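Local coordinates for aldehyde dehydrogenase (Listeria monocytogenes, PDB 3K9D), which probably oxidises aldehyde or oxo groups with NAD or NADP as the acceptor, as aldehyde dehydrogenases do, at residues Gly49-Leu54 with Lys73-Ser78; Thr124-Thr129 with Leu152-Ile157; Glu160-Ala165 with Gly170-Met175. All blocks are in the same frame, centred on the assembly; numbering follows the deposited sequence.

How the contacts relate
All three contacts join elements of the one family region and lie on the same side of the chain's centre. Contact 2 is fully buried: two helices meet through aliphatic carbons, with no hydrogen bond between the segments. Contacts 1 and 3 are partly buried and mix apolar touches with polar ones, a direct amide-to-carbonyl bond in contact 1 and a water bridge in contact 3. Contacts 2 and 3 share helix 148-164 and touch where Val155 and Leu152 pack on Cys174. Contact 1 adjoins contact 2 through the salt bridge of Lys53 NZ to Glu153 OE2 (2.7 Å), and lies about 17 Å from contact 3, centre to centre.

Contact 1 (Gly49-Leu54 with Lys73-Ser78); sequences GAREKL and KNVFAS
The flat amide of Asn74 points its ND2 edge at the backbone of Arg51, while the other flat group, the Arg51 guanidinium, has Val75 CG2 beside it at an oblique angle. The two helices involved, 51-62 and 67-85, are consecutive in the aldehyde dehydrogenase fold, and this contact sets the first turn of one against the middle of the other. Asn74 ND2 donates to Arg51 O at 3.2 Å, nearly straight at 169°. The oxygen lies in the amide plane, and the donor in turn lies in the carbonyl plane on a lone pair, so both flat groups are used in their preferred directions. Oblique to the same amide plane, Leu54 CB comes within 3.5 Å of Asn74 ND2. The other end of the amide is held as well: Asn74 OD1 is hydrogen-bonded to Thr122 of helix 121-134, so the group ties three helices together and a bond at each end favours one orientation of the amide.

Closer to the backbones, Arg51 CB lies 4.0 Å from Asn74 CB. Arg51 then runs alongside Val75, both pointing the same way, with Arg51 CD 3.6 Å from Val75 CG2. With chi1 at 67° its CG sits between the backbone N and the carbonyl carbon, and from there the chain extends back to Tyr48, where NH1 bonds the carbonyl oxygen and the guanidinium makes a cation-pi contact. Ala50, the N-cap of helix 51-62, marks the break after helix 33-49. On the facing helix, a wider pi-type turn lies at 76-78, and the Asn74 carbonyl oxygen takes two bonds, Ser78 N at 3.1 Å and Ser78 OG at 2.8 Å.

Contact 2 (Thr124-Thr129 with Leu152-Ile157); sequences TVIYKT and LETVRI
This is a buried helix-to-helix contact made of methyl and methylene groups, between helix 121-134 and helix 148-164, which follow two neighbouring parallel strands of the sheet, 102-116 and 138-143. The short segments run in broadly the same sense, with axes 9.8 Å apart and crossing at -39°. Val125 does most of the work from its side. Its CG1 meets Thr154 CG2 at 3.7 Å and Val155 CG2 at 3.8 Å, so one methyl touches two successive residues of the other helix. The Val125 and Thr154 side chains pass in opposite senses, and Val155 lies nearly perpendicular to Val125. Ile126 adds a second touch on the same threonine, its CG1 3.8 Å from Thr154 CG2 and again crosswise.

Thr154 offers its methyl to the contact. With chi1 at -47° its OG1 stands beside its own backbone N and bonds Ala150 O one turn back, leaving CG2 to face the valine and the isoleucine. Helix 121-134 deals with a hydroxyl in the same way: Thr129 OG1 donates to Val125 O at 2.8 Å, above the carbonyl plane and on the opposite face from Thr129 N. On the outer side of the other helix, Arg156 grips the Glu153 carboxylate side-on, NE to OE1 at 2.7 Å and NH2 to OE2 at 3.0 Å.

Phe141 of strand 138-143 packs on Val125, Thr129 and Val155 alike, and Ile126 also rests on Asn74, Ala77 and Ser78 of helix 67-85.

Contact 3 (Glu160-Ala165 with Gly170-Met175); sequences EAAEKA and GAISCM
Glu163 OE2 is reached by a water that donates to it at 3.0 Å and that also accepts from Ile172 N at 3.2 Å. The water thus bridges the last turns of helix 148-164 to the first residue of strand 172-174: it donates a hydrogen bond to the carboxylate and accepts one from the backbone N-H. Ser159, a turn earlier on the helix, adds a weak hydrogen bond to the same carboxylate oxygen and a sound one to Ile172 O. Both backbone polar groups of Ile172 are therefore tied back to this helix, one through the water and one directly by a hydroxyl. Glu163 leaves the helix pointing past the strand, and it is the far end of its side chain that swings in. Glu163 OE2 approaches Gly170 N to 4.3 Å, and its link to the strand runs through the water to Ile172 N.

The apolar half of the contact is one touch, Ala162 CB against Ile172 CD1 at 3.8 Å. In Ile172 a chi1 of -57° sets CG1 beside the backbone N, and a roughly extended chi2 of 152° carries CD1 to Ala162. Ala162 also touches Ile39 and Ile43 of helix 33-49. Gly170 turns the chain into the strand with a positive phi of 87°.

Along the strand the residues alternate: Ile172 and Cys174 face helix 148-164, while Ser173 packs on helix 6-28. Backbone bonds to Ile139 and Phe141 set this strand parallel to 138-143, so strand 138-143, helix 148-164 and strand 172-174 make up the beta-alpha-beta crossover typical of Rossmann-like sheets.

Contact 1 (Gly49-Leu54 with Lys73-Ser78)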
loop_
_atom_site.group_PDB
_atom_site.type_symbol
_atom_site.label_atom_id
_atom_site.label_comp_id
_atom_site.label_asym_id
_atom_site.label_seq_id
_atom_site.Cartn_x
_atom_site.Cartn_y
_atom_site.Cartn_z
ATOM N N GLY A 49 22.885 8.897 21.393
ATOM C CA GLY A 49 24.209 9.290 21.892
ATOM C C GLY A 49 24.935 10.215 20.936
ATOM O O GLY A 49 25.657 11.104 21.364
ATOM N N ALA A 50 24.716 10.017 19.637
ATOM C CA ALA A 50 25.310 10.849 18.593
ATOM C C ALA A 50 24.453 12.074 18.208
ATOM O O ALA A 50 24.722 12.730 17.193
ATOM C CB ALA A 50 25.600 9.994 17.353
ATOM N N ARG A 51 23.446 12.394 19.015
ATOM C CA ARG A 51 22.514 13.499 18.701
ATOM C C ARG A 51 23.155 14.856 18.337
ATOM O O ARG A 51 22.756 15.484 17.360
ATOM C CB ARG A 51 21.451 13.685 19.801
ATOM C CG ARG A 51 21.958 14.172 21.165
ATOM C CD ARG A 51 20.871 13.978 22.211
ATOM N NE ARG A 51 21.301 14.243 23.588
ATOM C CZ ARG A 51 21.918 13.368 24.379
ATOM N NH1 ARG A 51 22.233 12.151 23.942
ATOM N NH2 ARG A 51 22.260 13.727 25.612
ATOM N N GLU A 52 24.162 15.272 19.100
ATOM C CA GLU A 52 24.844 16.535 18.867
ATOM C C GLU A 52 25.757 16.476 17.645
ATOM O O GLU A 52 25.728 17.378 16.810
ATOM C CB GLU A 52 25.636 16.938 20.120
ATOM C CG GLU A 52 24.747 17.181 21.346
ATOM C CD GLU A 52 24.210 18.609 21.428
ATOM O OE1 GLU A 52 24.585 19.450 20.586
ATOM O OE2 GLU A 52 23.424 18.892 22.355
ATOM N N LYS A 53 26.561 15.413 17.569
ATOM C CA LYS A 53 27.454 15.134 16.446
ATOM C C LYS A 53 26.777 15.196 15.081
ATOM O O LYS A 53 27.256 15.879 14.172
ATOM C CB LYS A 53 28.128 13.765 16.624
ATOM C CG LYS A 53 28.993 13.377 15.441
ATOM C CD LYS A 53 29.940 12.240 15.740
ATOM C CE LYS A 53 30.996 12.161 14.660
ATOM N NZ LYS A 53 31.748 10.881 14.712
ATOM N N LEU A 54 25.664 14.477 14.963
ATOM C CA LEU A 54 24.949 14.328 13.701
ATOM C C LEU A 54 24.170 15.581 13.320
ATOM O O LEU A 54 24.178 15.977 12.154
ATOM C CB LEU A 54 24.033 13.106 13.765
ATOM C CG LEU A 54 24.787 11.785 13.940
ATOM C CD1 LEU A 54 23.805 10.650 14.182
ATOM C CD2 LEU A 54 25.708 11.512 12.718
ATOM N N LYS A 73 15.388 16.796 16.902
ATOM C CA LYS A 73 14.893 15.896 15.839
ATOM C C LYS A 73 15.592 14.557 15.918
ATOM O O LYS A 73 14.994 13.512 15.653
ATOM C CB LYS A 73 15.128 16.508 14.470
ATOM C CG LYS A 73 14.253 17.703 14.174
ATOM C CD LYS A 73 14.838 18.536 13.054
ATOM C CE LYS A 73 14.658 17.862 11.725
ATOM N NZ LYS A 73 15.099 18.722 10.598
ATOM N N ASN A 74 16.865 14.606 16.289
ATOM C CA ASN A 74 17.649 13.401 16.508
ATOM C C ASN A 74 17.202 12.643 17.738
ATOM O O ASN A 74 17.166 11.410 17.713
ATOM C CB ASN A 74 19.137 13.721 16.530
ATOM C CG ASN A 74 19.729 13.783 15.140
ATOM O OD1 ASN A 74 19.119 13.337 14.180
ATOM N ND2 ASN A 74 20.943 14.310 15.029
ATOM N N VAL A 75 16.817 13.388 18.788
ATOM C CA VAL A 75 16.193 12.837 20.007
ATOM C C VAL A 75 14.837 12.189 19.709
ATOM O O VAL A 75 14.533 11.097 20.209
ATOM C CB VAL A 75 16.032 13.935 21.133
ATOM C CG1 VAL A 75 15.153 13.459 22.288
ATOM C CG2 VAL A 75 17.380 14.344 21.674
ATOM N N PHE A 76 14.022 12.892 18.931
ATOM C CA PHE A 76 12.711 12.407 18.532
ATOM C C PHE A 76 12.843 11.094 17.755
ATOM O O PHE A 76 12.258 10.095 18.145
ATOM C CB PHE A 76 11.950 13.466 17.715
ATOM C CG PHE A 76 10.676 12.956 17.119
ATOM C CD1 PHE A 76 9.543 12.805 17.906
ATOM C CD2 PHE A 76 10.609 12.626 15.767
ATOM C CE1 PHE A 76 8.371 12.308 17.362
ATOM C CE2 PHE A 76 9.440 12.140 15.216
ATOM C CZ PHE A 76 8.322 11.975 16.012
ATOM N N ALA A 77 13.642 11.112 16.687
ATOM C CA ALA A 77 13.909 9.943 15.840
ATOM C C ALA A 77 14.463 8.718 16.571
ATOM O O ALA A 77 14.221 7.584 16.149
ATOM C CB ALA A 77 14.848 10.321 14.760
ATOM N N SER A 78 15.228 8.951 17.635
ATOM C CA SER A 78 15.799 7.865 18.424
ATOM C C SER A 78 14.882 7.517 19.608
ATOM O O SER A 78 14.190 6.496 19.562
ATOM C CB SER A 78 17.263 8.147 18.829
ATOM O OG SER A 78 17.406 9.346 19.576
#

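Contact 2 (Thr124-Thr129 with Leu152-Ile157)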
loop_
_atom_site.group_PDB
_atom_site.type_symbol
_atom_site.label_atom_id
_atom_site.label_comp_id
_atom_site.label_asym_id
_atom_site.label_seq_id
_atom_site.Cartn_x
_atom_site.Cartn_y
_atom_site.Cartn_z
ATOM N N THR A 124 15.907 11.263 9.877
ATOM C CA THR A 124 15.151 10.345 9.011
ATOM C C THR A 124 15.830 8.963 8.919
ATOM O O THR A 124 15.148 7.930 8.991
ATOM C CB THR A 124 14.872 10.949 7.597
ATOM O OG1 THR A 124 14.216 12.221 7.730
ATOM C CG2 THR A 124 13.974 10.042 6.778
ATOM N N VAL A 125 17.157 8.951 8.781
ATOM C CA VAL A 125 17.922 7.696 8.781
ATOM C C VAL A 125 17.691 6.893 10.057
ATOM O O VAL A 125 17.369 5.704 9.994
ATOM C CB VAL A 125 19.439 7.920 8.564
ATOM C CG1 VAL A 125 20.237 6.626 8.833
ATOM C CG2 VAL A 125 19.713 8.403 7.159
ATOM N N ILE A 126 17.826 7.546 11.206
ATOM C CA ILE A 126 17.685 6.869 12.505
ATOM C C ILE A 126 16.320 6.212 12.587
ATOM O O ILE A 126 16.220 5.033 12.892
ATOM C CB ILE A 126 17.924 7.843 13.701
ATOM C CG1 ILE A 126 19.409 8.170 13.819
ATOM C CG2 ILE A 126 17.433 7.237 15.016
ATOM C CD1 ILE A 126 19.733 9.465 14.620
ATOM N N TYR A 127 15.287 6.997 12.293
ATOM C CA TYR A 127 13.894 6.585 12.375
ATOM C C TYR A 127 13.541 5.437 11.417
ATOM O O TYR A 127 12.939 4.480 11.846
ATOM C CB TYR A 127 12.981 7.807 12.162
ATOM C CG TYR A 127 11.694 7.528 11.422
ATOM C CD1 TYR A 127 10.602 6.939 12.068
ATOM C CD2 TYR A 127 11.561 7.869 10.070
ATOM C CE1 TYR A 127 9.405 6.671 11.366
ATOM C CE2 TYR A 127 10.373 7.605 9.370
ATOM C CZ TYR A 127 9.307 7.017 10.022
ATOM O OH TYR A 127 8.143 6.767 9.320
ATOM N N LYS A 128 13.939 5.549 10.148
ATOM C CA LYS A 128 13.652 4.519 9.128
ATOM C C LYS A 128 14.346 3.203 9.447
ATOM O O LYS A 128 13.770 2.141 9.246
ATOM C CB LYS A 128 14.064 4.975 7.724
ATOM C CG LYS A 128 13.209 6.082 7.144
ATOM C CD LYS A 128 13.443 6.251 5.637
ATOM C CE LYS A 128 12.378 7.193 5.039
ATOM N NZ LYS A 128 12.688 7.694 3.677
ATOM N N THR A 129 15.580 3.299 9.944
ATOM C CA THR A 129 16.371 2.142 10.322
ATOM C C THR A 129 15.644 1.387 11.425
ATOM O O THR A 129 15.371 0.196 11.285
ATOM C CB THR A 129 17.773 2.546 10.784
ATOM O OG1 THR A 129 18.486 3.135 9.698
ATOM C CG2 THR A 129 18.563 1.321 11.274
ATOM N N LEU A 152 25.907 9.273 5.724
ATOM C CA LEU A 152 26.893 8.202 5.789
ATOM C C LEU A 152 27.392 7.967 7.197
ATOM O O LEU A 152 27.478 6.822 7.621
ATOM C CB LEU A 152 28.076 8.471 4.846
ATOM C CG LEU A 152 27.927 8.192 3.348
ATOM C CD1 LEU A 152 29.227 8.515 2.648
ATOM C CD2 LEU A 152 27.545 6.730 3.126
ATOM N N GLU A 153 27.679 9.049 7.926
ATOM C CA GLU A 153 28.145 8.938 9.315
ATOM C C GLU A 153 27.071 8.465 10.303
ATOM O O GLU A 153 27.380 7.679 11.194
ATOM C CB GLU A 153 28.852 10.225 9.782
ATOM C CG GLU A 153 29.288 10.241 11.253
ATOM C CD GLU A 153 30.446 9.292 11.568
ATOM O OE1 GLU A 153 30.922 8.569 10.674
ATOM O OE2 GLU A 153 30.884 9.276 12.729
ATOM N N THR A 154 25.824 8.907 10.124
ATOM C CA THR A 154 24.650 8.330 10.825
ATOM C C THR A 154 24.518 6.827 10.565
ATOM O O THR A 154 24.308 6.040 11.496
ATOM C CB THR A 154 23.317 8.984 10.371
ATOM O OG1 THR A 154 23.452 10.406 10.362
ATOM C CG2 THR A 154 22.159 8.586 11.287
ATOM N N VAL A 155 24.636 6.445 9.293
ATOM C CA VAL A 155 24.582 5.046 8.902
ATOM C C VAL A 155 25.735 4.264 9.527
ATOM O O VAL A 155 25.506 3.215 10.122
ATOM C CB VAL A 155 24.533 4.866 7.355
ATOM C CG1 VAL A 155 24.789 3.394 6.959
ATOM C CG2 VAL A 155 23.197 5.339 6.824
ATOM N N ARG A 156 26.954 4.795 9.430
ATOM C CA ARG A 156 28.130 4.163 10.041
ATOM C C ARG A 156 27.943 3.902 11.543
ATOM O O ARG A 156 28.228 2.796 12.027
ATOM C CB ARG A 156 29.378 5.019 9.813
ATOM C CG ARG A 156 30.701 4.270 10.080
ATOM C CD ARG A 156 31.871 5.216 10.246
ATOM N NE ARG A 156 31.732 6.087 11.419
ATOM C CZ ARG A 156 32.126 5.780 12.652
ATOM N NH1 ARG A 156 32.699 4.604 12.905
ATOM N NH2 ARG A 156 31.953 6.652 13.640
ATOM N N ILE A 157 27.444 4.915 12.258
ATOM C CA ILE A 157 27.267 4.859 13.719
ATOM C C ILE A 157 26.211 3.842 14.172
ATOM O O ILE A 157 26.486 3.014 15.038
ATOM C CB ILE A 157 26.980 6.270 14.330
ATOM C CG1 ILE A 157 28.271 7.098 14.377
ATOM C CG2 ILE A 157 26.375 6.172 15.737
ATOM C CD1 ILE A 157 28.054 8.561 14.748
#

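Contact 3 (Glu160-Ala165 with Gly170-Met175)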
loop_
_atom_site.group_PDB
_atom_site.type_symbol
_atom_site.label_atom_id
_atom_site.label_comp_id
_atom_site.label_asym_id
_atom_site.label_seq_id
_atom_site.Cartn_x
_atom_site.Cartn_y
_atom_site.Cartn_z
ATOM N N GLU A 160 27.180 -0.026 13.275
ATOM C CA GLU A 160 28.138 -0.635 14.171
ATOM C C GLU A 160 27.515 -1.072 15.498
ATOM O O GLU A 160 27.858 -2.135 16.003
ATOM C CB GLU A 160 29.331 0.294 14.399
ATOM C CG GLU A 160 30.283 0.372 13.211
ATOM C CD GLU A 160 31.333 1.476 13.352
ATOM O OE1 GLU A 160 31.960 1.819 12.324
ATOM O OE2 GLU A 160 31.530 1.998 14.479
ATOM N N ALA A 161 26.593 -0.276 16.040
ATOM C CA ALA A 161 25.936 -0.616 17.314
ATOM C C ALA A 161 24.949 -1.757 17.106
ATOM O O ALA A 161 24.837 -2.644 17.949
ATOM C CB ALA A 161 25.231 0.567 17.884
ATOM N N ALA A 162 24.241 -1.725 15.976
ATOM C CA ALA A 162 23.378 -2.831 15.556
ATOM C C ALA A 162 24.178 -4.132 15.443
ATOM O O ALA A 162 23.798 -5.134 16.026
ATOM C CB ALA A 162 22.706 -2.508 14.239
ATOM N N GLU A 163 25.293 -4.090 14.715
ATOM C CA GLU A 163 26.143 -5.266 14.515
ATOM C C GLU A 163 26.740 -5.819 15.801
ATOM O O GLU A 163 26.856 -7.041 15.954
ATOM C CB GLU A 163 27.230 -4.988 13.478
ATOM C CG GLU A 163 26.680 -4.903 12.052
ATOM C CD GLU A 163 27.582 -4.134 11.105
ATOM O OE1 GLU A 163 28.797 -4.071 11.356
ATOM O OE2 GLU A 163 27.077 -3.598 10.097
ATOM N N LYS A 164 27.089 -4.922 16.723
ATOM C CA LYS A 164 27.568 -5.279 18.061
ATOM C C LYS A 164 26.462 -5.960 18.887
ATOM O O LYS A 164 26.735 -6.829 19.727
ATOM C CB LYS A 164 28.120 -4.022 18.774
ATOM C CG LYS A 164 28.776 -4.272 20.115
ATOM C CD LYS A 164 29.595 -3.084 20.589
ATOM C CE LYS A 164 30.379 -3.451 21.850
ATOM N NZ LYS A 164 31.404 -2.431 22.223
ATOM N N ALA A 165 25.220 -5.560 18.633
ATOM C CA ALA A 165 24.034 -6.156 19.247
ATOM C C ALA A 165 23.568 -7.476 18.588
ATOM O O ALA A 165 22.609 -8.097 19.059
ATOM C CB ALA A 165 22.898 -5.148 19.228
ATOM N N GLY A 170 25.727 -5.558 6.530
ATOM C CA GLY A 170 25.040 -5.288 5.264
ATOM C C GLY A 170 23.539 -5.079 5.361
ATOM O O GLY A 170 22.893 -4.704 4.365
ATOM N N ALA A 171 22.984 -5.306 6.556
ATOM C CA ALA A 171 21.562 -5.064 6.824
ATOM C C ALA A 171 21.217 -3.592 6.854
ATOM O O ALA A 171 20.076 -3.223 6.606
ATOM C CB ALA A 171 21.145 -5.713 8.122
ATOM N N ILE A 172 22.194 -2.753 7.184
ATOM C CA ILE A 172 21.988 -1.293 7.194
ATOM C C ILE A 172 23.104 -0.647 6.389
ATOM O O ILE A 172 24.272 -0.690 6.788
ATOM C CB ILE A 172 21.972 -0.709 8.645
ATOM C CG1 ILE A 172 20.887 -1.396 9.487
ATOM C CG2 ILE A 172 21.808 0.821 8.609
ATOM C CD1 ILE A 172 21.183 -1.423 10.948
ATOM N N SER A 173 22.754 -0.084 5.244
ATOM C CA SER A 173 23.758 0.447 4.337
ATOM C C SER A 173 23.296 1.722 3.645
ATOM O O SER A 173 22.142 2.124 3.771
ATOM C CB SER A 173 24.191 -0.625 3.315
ATOM O OG SER A 173 23.100 -1.028 2.493
ATOM N N CYS A 174 24.203 2.341 2.898
ATOM C CA CYS A 174 23.926 3.601 2.236
ATOM C C CYS A 174 24.802 3.700 1.005
ATOM O O CYS A 174 25.985 3.345 1.068
ATOM C CB CYS A 174 24.259 4.759 3.196
ATOM S SG CYS A 174 23.765 6.422 2.673
ATOM N N MET A 175 24.218 4.158 -0.107
ATOM C CA MET A 175 24.985 4.574 -1.292
ATOM C C MET A 175 26.015 5.638 -0.898
ATOM O O MET A 175 25.688 6.601 -0.191
ATOM C CB MET A 175 24.057 5.164 -2.362
ATOM C CG MET A 175 22.926 4.245 -2.841
ATOM S SD MET A 175 21.662 5.107 -3.778
ATOM C CE MET A 175 22.692 5.902 -5.011
HETATM O O HOH W 1 24.192 -3.823 9.381
#